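Local coordinates for protein dihydrodipicolinate synthase (Aquifex aeolicus, PDB 2EHH) that probably catalyses the condensation of pyruvate with aspartate semialdehyde to 4-hydroxy-tetrahydrodipicolinate, a step of lysine biosynthesis through diaminopimelate, at residues L39-T44 with E56-F61; I142-M147 with V174-E179. All blocks are in the same frame, centred on the assembly; numbering follows the deposited sequence.

Contact 1: residues L39-T44 with E56-F61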
loop_
_atom_site.group_PDB
_atom_site.type_symbol
_atom_site.label_atom_id
_atom_site.label_comp_id
_atom_site.label_asym_id
_atom_site.label_seq_id
_atom_site.Cartn_x
_atom_site.Cartn_y
_atom_site.Cartn_z
ATOM N N LEU A 39 -15.144 -16.852 21.645
ATOM C CA LEU A 39 -14.218 -17.439 20.690
ATOM C C LEU A 39 -12.946 -17.691 21.477
ATOM O O LEU A 39 -12.334 -16.750 21.988
ATOM C CB LEU A 39 -13.913 -16.464 19.549
ATOM C CG LEU A 39 -12.626 -16.744 18.765
ATOM C CD1 LEU A 39 -12.753 -18.056 18.012
ATOM C CD2 LEU A 39 -12.346 -15.596 17.803
ATOM N N VAL A 40 -12.557 -18.955 21.598
ATOM C CA VAL A 40 -11.337 -19.287 22.324
ATOM C C VAL A 40 -10.250 -19.740 21.354
ATOM O O VAL A 40 -10.537 -20.317 20.307
ATOM C CB VAL A 40 -11.587 -20.401 23.369
ATOM C CG1 VAL A 40 -12.534 -19.895 24.441
ATOM C CG2 VAL A 40 -12.167 -21.633 22.693
ATOM N N CYS A 41 -9.001 -19.451 21.703
ATOM C CA CYS A 41 -7.862 -19.827 20.878
ATOM C C CYS A 41 -7.795 -19.093 19.554
ATOM O O CYS A 41 -7.381 -19.661 18.545
ATOM C CB CYS A 41 -7.865 -21.332 20.631
ATOM S SG CYS A 41 -7.722 -22.248 22.153
ATOM N N GLY A 42 -8.212 -17.832 19.563
ATOM C CA GLY A 42 -8.140 -17.028 18.360
ATOM C C GLY A 42 -6.864 -16.207 18.444
ATOM O O GLY A 42 -6.030 -16.435 19.328
ATOM N N THR A 43 -6.705 -15.247 17.541
ATOM C CA THR A 43 -5.518 -14.397 17.542
ATOM C C THR A 43 -5.404 -13.664 18.872
ATOM O O THR A 43 -4.319 -13.548 19.449
ATOM C CB THR A 43 -5.593 -13.348 16.420
ATOM O OG1 THR A 43 -5.856 -14.005 15.178
ATOM C CG2 THR A 43 -4.283 -12.581 16.317
ATOM N N THR A 44 -6.534 -13.162 19.353
ATOM C CA THR A 44 -6.569 -12.439 20.612
ATOM C C THR A 44 -6.255 -13.382 21.767
ATOM O O THR A 44 -5.781 -12.954 22.816
ATOM C CB THR A 44 -7.947 -11.780 20.809
ATOM O OG1 THR A 44 -8.219 -10.939 19.680
ATOM C CG2 THR A 44 -7.973 -10.932 22.085
ATOM N N GLU A 56 -6.396 -27.844 22.242
ATOM C CA GLU A 56 -7.465 -28.799 22.486
ATOM C C GLU A 56 -7.951 -28.792 23.931
ATOM O O GLU A 56 -9.140 -28.978 24.184
ATOM C CB GLU A 56 -7.045 -30.209 22.041
ATOM C CG GLU A 56 -5.772 -30.755 22.635
ATOM C CD GLU A 56 -5.253 -31.959 21.853
ATOM O OE1 GLU A 56 -6.024 -32.534 21.051
ATOM O OE2 GLU A 56 -4.075 -32.331 22.044
ATOM N N LYS A 57 -7.048 -28.541 24.874
ATOM C CA LYS A 57 -7.421 -28.505 26.287
ATOM C C LYS A 57 -8.286 -27.275 26.594
ATOM O O LYS A 57 -9.265 -27.359 27.341
ATOM C CB LYS A 57 -6.167 -28.486 27.161
ATOM C CG LYS A 57 -6.426 -28.636 28.658
ATOM C CD LYS A 57 -7.000 -30.008 29.006
ATOM C CE LYS A 57 -7.041 -30.233 30.516
ATOM N NZ LYS A 57 -7.743 -29.139 31.252
ATOM N N VAL A 58 -7.922 -26.133 26.020
ATOM C CA VAL A 58 -8.681 -24.907 26.243
ATOM C C VAL A 58 -10.074 -25.008 25.632
ATOM O O VAL A 58 -11.059 -24.591 26.242
ATOM C CB VAL A 58 -7.946 -23.679 25.656
ATOM C CG1 VAL A 58 -8.891 -22.487 25.560
ATOM C CG2 VAL A 58 -6.760 -23.326 26.547
ATOM N N ILE A 59 -10.156 -25.560 24.425
ATOM C CA ILE A 59 -11.437 -25.711 23.756
ATOM C C ILE A 59 -12.328 -26.650 24.572
ATOM O O ILE A 59 -13.474 -26.330 24.888
ATOM C CB ILE A 59 -11.255 -26.280 22.333
ATOM C CG1 ILE A 59 -10.475 -25.279 21.470
ATOM C CG2 ILE A 59 -12.616 -26.565 21.699
ATOM C CD1 ILE A 59 -10.029 -25.838 20.120
ATOM N N GLU A 60 -11.786 -27.808 24.923
ATOM C CA GLU A 60 -12.527 -28.790 25.703
ATOM C C GLU A 60 -12.983 -28.181 27.032
ATOM O O GLU A 60 -14.121 -28.380 27.465
ATOM C CB GLU A 60 -11.644 -30.014 25.932
ATOM C CG GLU A 60 -12.276 -31.116 26.744
ATOM C CD GLU A 60 -11.432 -32.375 26.740
ATOM O OE1 GLU A 60 -10.219 -32.277 27.029
ATOM O OE2 GLU A 60 -11.983 -33.458 26.451
ATOM N N PHE A 61 -12.095 -27.419 27.662
ATOM C CA PHE A 61 -12.395 -26.765 28.935
ATOM C C PHE A 61 -13.506 -25.718 28.805
ATOM O O PHE A 61 -14.418 -25.654 29.631
ATOM C CB PHE A 61 -11.135 -26.085 29.480
ATOM C CG PHE A 61 -11.364 -25.297 30.739
ATOM C CD1 PHE A 61 -11.442 -25.936 31.971
ATOM C CD2 PHE A 61 -11.519 -23.916 30.693
ATOM C CE1 PHE A 61 -11.668 -25.209 33.139
ATOM C CE2 PHE A 61 -11.745 -23.181 31.855
ATOM C CZ PHE A 61 -11.819 -23.828 33.079
#

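Contact 2: residues I142-M147 with V174-E179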
loop_
_atom_site.group_PDB
_atom_site.type_symbol
_atom_site.label_atom_id
_atom_site.label_comp_id
_atom_site.label_asym_id
_atom_site.label_seq_id
_atom_site.Cartn_x
_atom_site.Cartn_y
_atom_site.Cartn_z
ATOM N N ILE A 142 -8.827 -13.924 0.871
ATOM C CA ILE A 142 -9.687 -14.865 0.176
ATOM C C ILE A 142 -10.689 -14.010 -0.604
ATOM O O ILE A 142 -11.397 -13.182 -0.027
ATOM C CB ILE A 142 -10.399 -15.798 1.180
ATOM C CG1 ILE A 142 -11.196 -16.866 0.425
ATOM C CG2 ILE A 142 -11.272 -14.988 2.125
ATOM C CD1 ILE A 142 -11.690 -18.009 1.322
ATOM N N SER A 143 -10.722 -14.189 -1.919
ATOM C CA SER A 143 -11.615 -13.400 -2.769
ATOM C C SER A 143 -13.078 -13.741 -2.532
ATOM O O SER A 143 -13.407 -14.815 -2.024
ATOM C CB SER A 143 -11.296 -13.633 -4.242
ATOM O OG SER A 143 -11.794 -14.894 -4.655
ATOM N N VAL A 144 -13.961 -12.828 -2.909
ATOM C CA VAL A 144 -15.383 -13.079 -2.739
ATOM C C VAL A 144 -15.779 -14.231 -3.670
ATOM O O VAL A 144 -16.648 -15.038 -3.336
ATOM C CB VAL A 144 -16.208 -11.808 -3.042
ATOM C CG1 VAL A 144 -17.697 -12.094 -2.870
ATOM C CG2 VAL A 144 -15.779 -10.685 -2.087
ATOM N N ASP A 145 -15.133 -14.312 -4.831
ATOM C CA ASP A 145 -15.408 -15.404 -5.767
ATOM C C ASP A 145 -15.177 -16.733 -5.048
ATOM O O ASP A 145 -16.005 -17.635 -5.109
ATOM C CB ASP A 145 -14.472 -15.346 -6.983
ATOM C CG ASP A 145 -14.930 -14.356 -8.043
ATOM O OD1 ASP A 145 -16.054 -13.831 -7.935
ATOM O OD2 ASP A 145 -14.160 -14.115 -8.999
ATOM N N THR A 146 -14.042 -16.846 -4.364
ATOM C CA THR A 146 -13.704 -18.071 -3.647
ATOM C C THR A 146 -14.700 -18.328 -2.518
ATOM O O THR A 146 -15.163 -19.453 -2.341
ATOM C CB THR A 146 -12.272 -18.002 -3.073
ATOM O OG1 THR A 146 -11.342 -17.857 -4.149
ATOM C CG2 THR A 146 -11.935 -19.272 -2.290
ATOM N N MET A 147 -15.033 -17.284 -1.762
ATOM C CA MET A 147 -15.989 -17.419 -0.669
ATOM C C MET A 147 -17.331 -17.894 -1.211
ATOM O O MET A 147 -17.985 -18.748 -0.620
ATOM C CB MET A 147 -16.182 -16.083 0.049
ATOM C CG MET A 147 -14.947 -15.590 0.789
ATOM S SD MET A 147 -15.185 -13.957 1.507
ATOM C CE MET A 147 -16.295 -14.339 2.847
ATOM N N VAL A 174 -22.239 -9.539 1.234
ATOM C CA VAL A 174 -23.661 -9.534 1.574
ATOM C C VAL A 174 -24.531 -9.737 0.329
ATOM O O VAL A 174 -25.463 -10.542 0.329
ATOM C CB VAL A 174 -24.065 -8.212 2.259
ATOM C CG1 VAL A 174 -25.587 -8.132 2.399
ATOM C CG2 VAL A 174 -23.403 -8.125 3.633
ATOM N N LYS A 175 -24.205 -9.015 -0.737
ATOM C CA LYS A 175 -24.966 -9.105 -1.976
ATOM C C LYS A 175 -24.841 -10.444 -2.691
ATOM O O LYS A 175 -25.841 -11.030 -3.100
ATOM C CB LYS A 175 -24.549 -7.980 -2.931
ATOM C CG LYS A 175 -25.295 -7.992 -4.262
ATOM C CD LYS A 175 -24.874 -6.832 -5.146
ATOM C CE LYS A 175 -25.601 -6.864 -6.480
ATOM N NZ LYS A 175 -27.076 -6.795 -6.309
ATOM N N ARG A 176 -23.617 -10.936 -2.838
ATOM C CA ARG A 176 -23.397 -12.193 -3.542
ATOM C C ARG A 176 -23.673 -13.491 -2.787
ATOM O O ARG A 176 -24.257 -14.410 -3.358
ATOM C CB ARG A 176 -21.973 -12.234 -4.101
ATOM C CG ARG A 176 -21.684 -11.163 -5.136
ATOM C CD ARG A 176 -20.282 -11.318 -5.675
ATOM N NE ARG A 176 -20.116 -12.608 -6.336
ATOM C CZ ARG A 176 -18.952 -13.081 -6.766
ATOM N NH1 ARG A 176 -18.900 -14.267 -7.356
ATOM N NH2 ARG A 176 -17.842 -12.366 -6.599
ATOM N N LEU A 177 -23.266 -13.586 -1.523
ATOM C CA LEU A 177 -23.478 -14.832 -0.777
ATOM C C LEU A 177 -24.891 -15.019 -0.252
ATOM O O LEU A 177 -25.285 -16.123 0.119
ATOM C CB LEU A 177 -22.471 -14.971 0.372
ATOM C CG LEU A 177 -21.134 -15.583 -0.071
ATOM C CD1 LEU A 177 -20.472 -14.669 -1.102
ATOM C CD2 LEU A 177 -20.221 -15.797 1.132
ATOM N N GLY A 178 -25.661 -13.946 -0.215
ATOM C CA GLY A 178 -27.027 -14.081 0.239
ATOM C C GLY A 178 -27.291 -14.244 1.721
ATOM O O GLY A 178 -26.391 -14.456 2.531
ATOM N N GLU A 179 -28.578 -14.178 2.046
ATOM C CA GLU A 179 -29.099 -14.248 3.414
ATOM C C GLU A 179 -28.751 -15.417 4.330
ATOM O O GLU A 179 -28.768 -15.248 5.548
ATOM C CB GLU A 179 -30.619 -14.094 3.357
ATOM C CG GLU A 179 -31.018 -12.840 2.570
ATOM C CD GLU A 179 -32.520 -12.684 2.363
ATOM O OE1 GLU A 179 -33.263 -13.675 2.529
ATOM O OE2 GLU A 179 -32.959 -11.565 2.011
#

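Contact 1: residues L39-T44 with E56-F61
C41 drives its sulfur into the shallow groove between V58 and I59, and V58 answers by pushing one methyl into the hollow between V40 and C41. The two bumps interlock. C41 SG rests 3.6 Å from V58 CG1 and lies nearly as close to the branch point behind it, at 3.8 Å from V58 CB; on the far side of the groove I59 CG1 stands 4.2 Å from the same sulfur. The methyl of V58 is set in place by its first torsion (165°), which puts CG1 anti to the backbone N and lets it approach V40 at the branch, 4.1 Å from V40 CB. A second, looser meeting brings V40 CG2 to 4.2 Å from I59 CG1. All four residues are buried; the two segments bury 168 Å² between them, and the side-chain contacts across them are apolar. The setting is the beta-alpha-beta unit of a TIM barrel: strand 37-40 belongs to the parallel barrel, helix 52-66 lies against its outside, and the chain then returns as strand 71-75, to which the V40 backbone is hydrogen-bonded, at I73 and G75. Past the strand's end, C41 takes up a left-handed backbone conformation (phi 67°), consistent with its side chain pointing to the helix just as that of V40 does, where a continued strand would have turned it to the other side. The same helix residues also face other partners: V58 touches Y20 and L23 of helix 20-31, while I59 reaches A74 and V94.

Contact 2: residues I142-M147 with V174-E179
R176 reaches across from helix 167-177, past V144, to grip D145 near the start of helix 144-153. Its CB already has V144 CG1 as nearest neighbour, at 4.4 Å; CG runs on past this methyl, and CD comes to 3.9 Å from V144 CG1. There the chain bends (chi3 62°), and NE and CZ lead on toward the carboxylate. At the tip, NH2 lies 3.7 Å from V144 CG1 and donates to D145 OD1 at 2.7 Å, nearly along the C-O bond; NH1 bonds to that same OD1 at 2.9 Å. This end-on salt bridge places two donors on one oxygen, which lies close to the guanidinium plane, although the two flat groups stand 79° apart. A leucine in place of R176 would probably leave the D145 carboxylate without its cationic mate and free to turn. Deeper in, V144 CG1 lies 4.2 Å from L177 CD1, and L177 CD2 is equally far from M147 CB. S143 OG caps helix 144-153, accepting from T146 N. The two helices are successive members of the barrel's outer layer: in the chain, strand 157-162 comes between them, and M147 rests on its S160 and E162, while V174 packs on Y234 of the third subunit.

Contacts 1 and 2 illustrate two ways of building one TIM barrel: strand to following helix in 39-44 with 56-61, helix to helix in 142-147 with 174-179. Their centres lie 27 Å apart and their nearest atoms about 14 Å, so they do not touch. Contact 1 runs into the predicted catalytic centre, since T43 and T44 are the predicted proton-relay and pyruvate-binding residues, and T43 makes a weak hydrogen bond to Y106 of the second subunit; the C41 side chain is about 11 Å from that of Y132. Contact 2 approaches from the outer layer, through M147, whose side chain is about 9 Å from that of K161, the predicted Schiff-base lysine, and about 10 Å from that of Y132.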